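Local coordinates for type VI immunity protein Atu4351 (Agrobacterium fabrum, PDB 6ITW) that serves as a type VI secretion immunity protein (Tdi1), probably protecting its own bacterium by neutralising the cognate toxic effector, at residues A[82-87]-A[97-102]; A[77-82]-A[114-119]; A[66-71]-A[196-201]. All blocks are in the same frame, centred on the assembly; numbering follows the deposited sequence.

In the fold
The three contacts follow one another inward along the chain: contact 3 closes the longest loop, contact 2 lies within it, and contact 1 within that of contact 2. Contacts 1 and 2 sit with centres about 8 Å apart, share Val82 and both reach the same mixed sheet, contact 1 pairing strands 84-90 and 94-99, contact 2 laying the preceding loop against strand 113-116. Contact 3 lies about 15 and 16 Å from the centres of contacts 1 and 2; its helix 66-73 packs Val69 on Thr84 and Ala86. Through helix 193-200 it joins the GAD-like part of the sequence to the Tdi1 C-terminal family region.

Contact 1: residues A[82-87]-A[97-102]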
loop_
_atom_site.group_PDB
_atom_site.type_symbol
_atom_site.label_atom_id
_atom_site.label_comp_id
_atom_site.label_asym_id
_atom_site.label_seq_id
_atom_site.Cartn_x
_atom_site.Cartn_y
_atom_site.Cartn_z
ATOM N N VAL A 82 -12.220 9.272 3.188
ATOM C CA VAL A 82 -13.035 9.616 2.020
ATOM C C VAL A 82 -12.187 10.193 0.896
ATOM O O VAL A 82 -12.578 10.123 -0.272
ATOM C CB VAL A 82 -14.173 10.596 2.422
ATOM C CG1 VAL A 82 -15.039 10.964 1.222
ATOM C CG2 VAL A 82 -15.066 9.987 3.507
ATOM N N ARG A 83 -11.019 10.747 1.211
ATOM C CA ARG A 83 -10.135 11.346 0.217
ATOM C C ARG A 83 -8.839 10.552 0.043
ATOM O O ARG A 83 -7.835 11.087 -0.456
ATOM C CB ARG A 83 -9.843 12.799 0.603
ATOM C CG ARG A 83 -11.114 13.652 0.630
ATOM C CD ARG A 83 -10.914 15.017 1.284
ATOM N NE ARG A 83 -10.006 15.872 0.531
ATOM C CZ ARG A 83 -10.349 16.514 -0.590
ATOM N NH1 ARG A 83 -11.578 16.371 -1.084
ATOM N NH2 ARG A 83 -9.466 17.290 -1.222
ATOM N N THR A 84 -8.838 9.283 0.447
ATOM C CA THR A 84 -7.641 8.455 0.385
ATOM C C THR A 84 -7.982 7.166 -0.337
ATOM O O THR A 84 -8.955 6.487 0.014
ATOM C CB THR A 84 -7.089 8.161 1.779
ATOM O OG1 THR A 84 -7.007 9.385 2.527
ATOM C CG2 THR A 84 -5.696 7.516 1.668
ATOM N N HIS A 85 -7.187 6.832 -1.345
ATOM C CA HIS A 85 -7.564 5.797 -2.299
ATOM C C HIS A 85 -6.443 4.781 -2.415
ATOM O O HIS A 85 -5.310 5.143 -2.744
ATOM C CB HIS A 85 -7.893 6.432 -3.651
ATOM C CG HIS A 85 -8.785 7.621 -3.520
ATOM N ND1 HIS A 85 -10.104 7.515 -3.125
ATOM C CD2 HIS A 85 -8.537 8.945 -3.660
ATOM C CE1 HIS A 85 -10.636 8.723 -3.059
ATOM N NE2 HIS A 85 -9.706 9.607 -3.376
ATOM N N ALA A 86 -6.773 3.515 -2.170
ATOM C CA ALA A 86 -5.796 2.429 -2.231
ATOM C C ALA A 86 -5.511 2.078 -3.691
ATOM O O ALA A 86 -6.427 1.700 -4.432
ATOM C CB ALA A 86 -6.319 1.205 -1.474
ATOM N N LEU A 87 -4.243 2.172 -4.099
ATOM C CA LEU A 87 -3.869 1.929 -5.489
ATOM C C LEU A 87 -3.188 0.587 -5.716
ATOM O O LEU A 87 -3.269 0.048 -6.828
ATOM C CB LEU A 87 -2.941 3.038 -5.997
ATOM C CG LEU A 87 -3.447 4.467 -5.780
ATOM C CD1 LEU A 87 -2.427 5.469 -6.294
ATOM C CD2 LEU A 87 -4.813 4.680 -6.437
ATOM N N ALA A 97 -1.260 4.282 -1.347
ATOM C CA ALA A 97 -2.526 4.995 -1.442
ATOM C C ALA A 97 -2.284 6.425 -1.899
ATOM O O ALA A 97 -1.204 6.991 -1.716
ATOM C CB ALA A 97 -3.278 5.012 -0.106
ATOM N N TRP A 98 -3.304 7.018 -2.499
ATOM C CA TRP A 98 -3.224 8.412 -2.906
ATOM C C TRP A 98 -4.180 9.228 -2.049
ATOM O O TRP A 98 -5.398 8.985 -2.055
ATOM C CB TRP A 98 -3.561 8.577 -4.385
ATOM C CG TRP A 98 -3.530 9.998 -4.810
ATOM C CD1 TRP A 98 -4.607 10.832 -4.979
ATOM C CD2 TRP A 98 -2.365 10.774 -5.108
ATOM N NE1 TRP A 98 -4.176 12.074 -5.377
ATOM C CE2 TRP A 98 -2.807 12.066 -5.472
ATOM C CE3 TRP A 98 -0.991 10.498 -5.120
ATOM C CZ2 TRP A 98 -1.919 13.086 -5.836
ATOM C CZ3 TRP A 98 -0.107 11.511 -5.482
ATOM C CH2 TRP A 98 -0.579 12.792 -5.834
ATOM N N ASN A 99 -3.635 10.189 -1.313
ATOM C CA ASN A 99 -4.446 11.125 -0.543
ATOM C C ASN A 99 -4.604 12.401 -1.361
ATOM O O ASN A 99 -3.605 12.975 -1.823
ATOM C CB ASN A 99 -3.815 11.440 0.816
ATOM C CG ASN A 99 -4.598 12.499 1.580
ATOM O OD1 ASN A 99 -4.365 13.699 1.413
ATOM N ND2 ASN A 99 -5.549 12.060 2.401
ATOM N N GLU A 100 -5.856 12.849 -1.523
ATOM C CA GLU A 100 -6.137 13.985 -2.402
ATOM C C GLU A 100 -5.509 15.280 -1.906
ATOM O O GLU A 100 -5.233 16.175 -2.713
ATOM C CB GLU A 100 -7.639 14.180 -2.557
ATOM C CG GLU A 100 -8.318 13.128 -3.383
ATOM C CD GLU A 100 -9.820 13.262 -3.309
ATOM O OE1 GLU A 100 -10.311 14.407 -3.416
ATOM O OE2 GLU A 100 -10.512 12.233 -3.133
ATOM N N ASP A 101 -5.259 15.400 -0.599
ATOM C CA ASP A 101 -4.686 16.620 -0.038
ATOM C C ASP A 101 -3.183 16.544 0.156
ATOM O O ASP A 101 -2.501 17.562 0.003
ATOM C CB ASP A 101 -5.357 16.950 1.309
ATOM C CG ASP A 101 -6.876 17.022 1.200
ATOM O OD1 ASP A 101 -7.383 17.853 0.404
ATOM O OD2 ASP A 101 -7.569 16.233 1.882
ATOM N N TYR A 102 -2.636 15.370 0.481
ATOM C CA TYR A 102 -1.228 15.272 0.851
ATOM C C TYR A 102 -0.456 14.255 0.016
ATOM O O TYR A 102 0.713 13.973 0.326
ATOM C CB TYR A 102 -1.115 14.968 2.350
ATOM C CG TYR A 102 -1.745 16.050 3.222
ATOM C CD1 TYR A 102 -1.068 17.240 3.510
ATOM C CD2 TYR A 102 -3.030 15.887 3.738
ATOM C CE1 TYR A 102 -1.664 18.243 4.313
ATOM C CE2 TYR A 102 -3.638 16.873 4.528
ATOM C CZ TYR A 102 -2.952 18.045 4.815
ATOM O OH TYR A 102 -3.571 18.998 5.607
#
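The guanidinium of Arg83 meets one acid over a face and another at its edge. Glu100 OE1 stands 3.2 Å above the plane, offset toward the rim, and at 3.3 Å from Arg83 NH1 forms a salt bridge by charge alone. The carboxylate of Asp101 takes the edge side-on: Arg83 NE gives a hydrogen bond to Asp101 OD2 at 2.8 Å and Arg83 NH2 one to Asp101 OD1 at 2.7 Å, both on the syn side but tilted out of the carboxylate plane. A bend in the arginine chain at chi3 (65°) turns its end across the aspartate. The His85 ring holds the other oxygen of Glu100 at its edge. His85 NE2 donates to Glu100 OE2 at 2.8 Å in the ring plane, meeting the anti lone pair, so one carboxylate spans histidine and arginine; the nearby positive charge probably helps keep it ionised. Tyr32 packs edge-to-face with the His85 ring. These groups lie where the beta hairpin of strands 84-90 and 94-99 opens, in the GAD-like domain. His85 and Trp98 form an antiparallel hydrogen-bonded pair, flanked by the non-hydrogen-bonded pairs Thr84-Asn99 and Ala86-Ala97; beyond them Glu100 N donates to Arg83 O at 2.9 Å. On the face of Thr84, Asn99 ND2 gives Thr84 OG1 a 3.0 Å hydrogen bond close to the amide plane, and Thr84 OG1 also bonds to Asn80 O. Asn99 OD1 accepts from Asp101 N, an Asx turn, and from Tyr102 N, which extends it to an Asx motif; together the two bonds hold the amide's rotation. On the face of His85, Leu87 CD1 rests 3.8 Å from Trp98 CB, the two side chains side by side, and helix 128-137 covers both with Leu132.

Contact 2: residues A[77-82]-A[114-119]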
loop_
_atom_site.group_PDB
_atom_site.type_symbol
_atom_site.label_atom_id
_atom_site.label_comp_id
_atom_site.label_asym_id
_atom_site.label_seq_id
_atom_site.Cartn_x
_atom_site.Cartn_y
_atom_site.Cartn_z
ATOM N N LYS A 77 -8.422 13.349 10.938
ATOM C CA LYS A 77 -8.744 14.682 10.425
ATOM C C LYS A 77 -7.897 15.044 9.214
ATOM O O LYS A 77 -8.401 15.644 8.256
ATOM C CB LYS A 77 -8.550 15.735 11.515
ATOM C CG LYS A 77 -9.199 15.391 12.857
ATOM C CD LYS A 77 -10.722 15.208 12.751
ATOM C CE LYS A 77 -11.320 14.929 14.132
ATOM N NZ LYS A 77 -12.758 14.544 14.084
ATOM N N GLN A 78 -6.614 14.700 9.239
ATOM C CA GLN A 78 -5.709 15.046 8.148
ATOM C C GLN A 78 -5.730 14.042 6.997
ATOM O O GLN A 78 -5.728 14.445 5.827
ATOM C CB GLN A 78 -4.296 15.169 8.688
ATOM C CG GLN A 78 -4.187 16.118 9.852
ATOM C CD GLN A 78 -2.755 16.362 10.229
ATOM O OE1 GLN A 78 -2.042 15.439 10.640
ATOM N NE2 GLN A 78 -2.308 17.603 10.071
ATOM N N LEU A 79 -5.719 12.741 7.294
ATOM C CA LEU A 79 -5.769 11.701 6.262
ATOM C C LEU A 79 -7.175 11.118 6.250
ATOM O O LEU A 79 -7.436 10.015 6.736
ATOM C CB LEU A 79 -4.717 10.630 6.519
ATOM C CG LEU A 79 -3.293 11.153 6.493
ATOM C CD1 LEU A 79 -2.328 9.996 6.737
ATOM C CD2 LEU A 79 -3.029 11.882 5.165
ATOM N N ASN A 80 -8.086 11.874 5.673
ATOM C CA ASN A 80 -9.493 11.510 5.688
ATOM C C ASN A 80 -9.741 10.314 4.770
ATOM O O ASN A 80 -9.455 10.398 3.567
ATOM C CB ASN A 80 -10.297 12.739 5.266
ATOM C CG ASN A 80 -11.751 12.444 4.991
ATOM O OD1 ASN A 80 -12.318 11.441 5.443
ATOM N ND2 ASN A 80 -12.374 13.334 4.235
ATOM N N PRO A 81 -10.285 9.204 5.274
ATOM C CA PRO A 81 -10.491 8.029 4.403
ATOM C C PRO A 81 -11.257 8.342 3.127
ATOM O O PRO A 81 -10.958 7.760 2.074
ATOM C CB PRO A 81 -11.272 7.043 5.288
ATOM C CG PRO A 81 -11.324 7.633 6.658
ATOM C CD PRO A 81 -10.889 9.059 6.610
ATOM N N VAL A 82 -12.220 9.272 3.188
ATOM C CA VAL A 82 -13.035 9.616 2.020
ATOM C C VAL A 82 -12.187 10.193 0.896
ATOM O O VAL A 82 -12.578 10.123 -0.272
ATOM C CB VAL A 82 -14.173 10.596 2.422
ATOM C CG1 VAL A 82 -15.039 10.964 1.222
ATOM C CG2 VAL A 82 -15.066 9.987 3.507
ATOM N N VAL A 114 1.332 4.211 9.525
ATOM C CA VAL A 114 0.979 5.037 8.380
ATOM C C VAL A 114 2.092 6.055 8.185
ATOM O O VAL A 114 2.646 6.573 9.159
ATOM C CB VAL A 114 -0.382 5.747 8.560
ATOM C CG1 VAL A 114 -0.707 6.619 7.336
ATOM C CG2 VAL A 114 -1.506 4.746 8.795
ATOM N N THR A 115 2.417 6.344 6.929
ATOM C CA THR A 115 3.469 7.304 6.615
ATOM C C THR A 115 3.049 8.252 5.497
ATOM O O THR A 115 2.500 7.825 4.480
ATOM C CB THR A 115 4.775 6.596 6.212
ATOM O OG1 THR A 115 4.494 5.586 5.236
ATOM C CG2 THR A 115 5.430 5.955 7.425
ATOM N N CYS A 116 3.311 9.540 5.692
ATOM C CA CYS A 116 2.966 10.554 4.702
ATOM C C CYS A 116 4.028 11.648 4.652
ATOM O O CYS A 116 4.285 12.322 5.651
ATOM C CB CYS A 116 1.596 11.163 5.010
ATOM S SG CYS A 116 0.724 11.805 3.563
ATOM N N ARG A 117 4.640 11.822 3.486
ATOM C CA ARG A 117 5.679 12.829 3.306
ATOM C C ARG A 117 5.095 14.227 3.129
ATOM O O ARG A 117 5.697 15.217 3.544
ATOM C CB ARG A 117 6.565 12.476 2.108
ATOM C CG ARG A 117 7.286 11.145 2.242
ATOM C CD ARG A 117 8.762 11.281 1.900
ATOM N NE ARG A 117 9.515 10.077 2.236
ATOM C CZ ARG A 117 10.628 9.696 1.617
ATOM N NH1 ARG A 117 11.120 10.425 0.624
ATOM N NH2 ARG A 117 11.249 8.584 1.989
ATOM N N GLY A 118 3.921 14.303 2.510
ATOM C CA GLY A 118 3.263 15.584 2.279
ATOM C C GLY A 118 2.570 16.170 3.496
ATOM O O GLY A 118 2.253 17.362 3.493
ATOM N N LEU A 119 2.304 15.356 4.526
ATOM C CA LEU A 119 1.860 15.904 5.806
ATOM C C LEU A 119 2.953 16.718 6.485
ATOM O O LEU A 119 2.647 17.615 7.275
ATOM C CB LEU A 119 1.423 14.787 6.756
ATOM C CG LEU A 119 -0.055 14.453 6.878
ATOM C CD1 LEU A 119 -0.239 13.287 7.842
ATOM C CD2 LEU A 119 -0.846 15.667 7.337
#
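With chi1 at -62° and chi2 at -179°, Leu79 sets CG anti to its own carbonyl carbon and carries both methyls out to Val114 and Cys116 of strand 113-116 and to Leu119 just beyond it. Val114 brings CG1 to meet it by holding that methyl anti to the backbone N (chi1 179°). The two side chains reach tip to tip, Leu79 CD1 lying 3.8 Å from Val114 CG1. The other branch goes to sulfur, with Leu79 CD2 at 4.1 Å from Cys116 SG. Leu119 crosses the leucine at a slant: its CD1 sits 4.0 Å from Leu79 CG and about as far from each of the two methyls, touching the fork of the side chain as well as its ends. This is apolar packing of a loop on a sheet: residues 77-82 lie between helix 66-73 and strand 84-90, and Leu79 plugs against strand 113-116, whose Val114 and Cys116 direct their side chains to the same face while Thr115 between them turns away. Tyr102 and Thr105 also border Cys116, and Leu73 of helix 66-73 touches Val114. Beside this cluster, Gln78 and Leu119 cross obliquely, carbon against amide. Leu119 CD2 lies 3.5 Å from Gln78 OE1 and equally close to Gln78 CD, so the methyl packs on the amide group, while Gln78 OE1 takes its hydrogen bond from Arg220 NH2. The loop is shaped from within too: Asp76 OD2 accepts from Leu79 N, and Asn80 OD1 accepts from Val82 N at 3.1 Å in an Asx turn, leading the chain into the short 3-10 segment.

Contact 3: residues A[66-71]-A[196-201]; sequences KSIVAL and AMTIAA
Helices 66-73 and 193-200 form this helix-helix contact, which joins the GAD-like region to the region of the Tdi1 C-terminal family; their segments 66-71 and 196-200 run almost parallel, at 10° to each other, with axes 9.3 Å apart. Ile68 meets the backbone and side chains of Met197 and Thr198. Its CD1 reaches Met197 CB at 3.8 Å and approaches Thr198 OG1 at 3.3 Å, and the Ile68 side chain crosses those of Met197 and Thr198 at about a right angle. With CG1 anti to the carbonyl carbon (chi1 -56°), Ile68 CD1 is brought against the Met197-Thr198 peptide, 3.4 Å from Thr198 N. Of the side chain of Met197, a selenomethionine, CB does the touching, against CG1, CG2 and CD1 of Ile68; its extended chain carries the selenium away from the contact, and the side chain packs on Tyr65, Phe89 and Ile95. Those last two belong to strands 84-90 and 94-99, and Ile68 also touches Ile95, so the helix pair lies on the beta hairpin. One turn further along, Leu71 CB stands 3.9 Å from Ala201 CB, an ordinary apolar contact; the small alanine lets the backbones come close, Leu71 CA to Ala201 CA 5.8 Å. At the partly exposed side a water donates to Thr198 OG1 at 2.7 Å and lies 2.9 Å from Ser67 OG. Thr198 OG1 itself donates to Leu194 O, one turn earlier in its own helix.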
loop_
_atom_site.group_PDB
_atom_site.type_symbol
_atom_site.label_atom_id
_atom_site.label_comp_id
_atom_site.label_asym_id
_atom_site.label_seq_id
_atom_site.Cartn_x
_atom_site.Cartn_y
_atom_site.Cartn_z
ATOM N N LYS A 66 -11.791 0.084 -0.523
ATOM C CA LYS A 66 -12.031 1.332 0.216
ATOM C C LYS A 66 -12.434 1.076 1.670
ATOM O O LYS A 66 -12.152 1.905 2.547
ATOM C CB LYS A 66 -13.102 2.177 -0.487
ATOM C CG LYS A 66 -14.467 1.491 -0.557
ATOM C CD LYS A 66 -15.366 2.064 -1.661
ATOM C CE LYS A 66 -16.038 3.362 -1.259
ATOM N NZ LYS A 66 -17.348 3.519 -1.973
ATOM N N SER A 67 -13.074 -0.058 1.955
ATOM C CA SER A 67 -13.365 -0.387 3.344
ATOM C C SER A 67 -12.091 -0.525 4.172
ATOM O O SER A 67 -12.098 -0.213 5.371
ATOM C CB SER A 67 -14.191 -1.670 3.433
ATOM O OG SER A 67 -13.505 -2.757 2.833
ATOM N N ILE A 68 -10.990 -0.991 3.568
ATOM C CA ILE A 68 -9.752 -1.094 4.336
ATOM C C ILE A 68 -9.249 0.291 4.701
ATOM O O ILE A 68 -8.857 0.540 5.846
ATOM C CB ILE A 68 -8.690 -1.895 3.564
ATOM C CG1 ILE A 68 -9.233 -3.279 3.191
ATOM C CG2 ILE A 68 -7.401 -1.997 4.365
ATOM C CD1 ILE A 68 -9.923 -4.007 4.316
ATOM N N VAL A 69 -9.267 1.219 3.740
ATOM C CA VAL A 69 -8.928 2.609 4.034
ATOM C C VAL A 69 -9.859 3.169 5.099
ATOM O O VAL A 69 -9.420 3.863 6.027
ATOM C CB VAL A 69 -8.992 3.464 2.758
ATOM C CG1 VAL A 69 -8.544 4.880 3.080
ATOM C CG2 VAL A 69 -8.156 2.838 1.635
ATOM N N ALA A 70 -11.163 2.887 4.975
ATOM C CA ALA A 70 -12.127 3.402 5.944
ATOM C C ALA A 70 -11.805 2.909 7.341
ATOM O O ALA A 70 -11.812 3.694 8.293
ATOM C CB ALA A 70 -13.549 2.994 5.562
ATOM N N LEU A 71 -11.484 1.617 7.477
ATOM C CA LEU A 71 -11.182 1.056 8.792
ATOM C C LEU A 71 -9.856 1.572 9.329
ATOM O O LEU A 71 -9.755 1.924 10.512
ATOM C CB LEU A 71 -11.175 -0.475 8.726
ATOM C CG LEU A 71 -12.538 -1.099 8.389
ATOM C CD1 LEU A 71 -12.366 -2.515 7.921
ATOM C CD2 LEU A 71 -13.515 -1.061 9.573
ATOM N N ALA A 196 -8.107 -10.627 5.001
ATOM C CA ALA A 196 -7.033 -10.461 5.976
ATOM C C ALA A 196 -6.886 -8.996 6.382
ATOM O O ALA A 196 -6.778 -8.682 7.572
ATOM C CB ALA A 196 -5.721 -11.003 5.401
HETATM N N MSE A 197 -6.913 -8.082 5.408
HETATM C CA MSE A 197 -6.778 -6.658 5.715
HETATM C C MSE A 197 -7.969 -6.161 6.510
HETATM O O MSE A 197 -7.832 -5.265 7.339
HETATM C CB MSE A 197 -6.631 -5.821 4.444
HETATM C CG MSE A 197 -5.363 -6.099 3.622
HETATM SE SE MSE A 197 -5.552 -5.157 1.937
HETATM C CE MSE A 197 -3.672 -5.271 1.372
ATOM N N THR A 198 -9.147 -6.743 6.259
ATOM C CA THR A 198 -10.317 -6.358 7.039
ATOM C C THR A 198 -10.126 -6.701 8.515
ATOM O O THR A 198 -10.522 -5.930 9.395
ATOM C CB THR A 198 -11.571 -7.017 6.469
ATOM O OG1 THR A 198 -11.777 -6.551 5.127
ATOM C CG2 THR A 198 -12.802 -6.673 7.306
ATOM N N ILE A 199 -9.481 -7.833 8.807
ATOM C CA ILE A 199 -9.231 -8.196 10.195
ATOM C C ILE A 199 -8.157 -7.298 10.789
ATOM O O ILE A 199 -8.332 -6.709 11.864
ATOM C CB ILE A 199 -8.830 -9.676 10.296
ATOM C CG1 ILE A 199 -10.020 -10.569 9.940
ATOM C CG2 ILE A 199 -8.244 -9.993 11.693
ATOM C CD1 ILE A 199 -9.630 -12.003 9.704
ATOM N N ALA A 200 -7.023 -7.196 10.094
ATOM C CA ALA A 200 -5.884 -6.454 10.612
ATOM C C ALA A 200 -6.237 -4.996 10.876
ATOM O O ALA A 200 -5.858 -4.437 11.908
ATOM C CB ALA A 200 -4.728 -6.564 9.626
ATOM N N ALA A 201 -6.973 -4.363 9.968
ATOM C CA ALA A 201 -7.218 -2.938 10.146
ATOM C C ALA A 201 -8.174 -2.646 11.293
ATOM O O ALA A 201 -8.344 -1.474 11.649
ATOM C CB ALA A 201 -7.766 -2.326 8.859
HETATM O O HOH W 1 -13.964 -5.082 4.478
#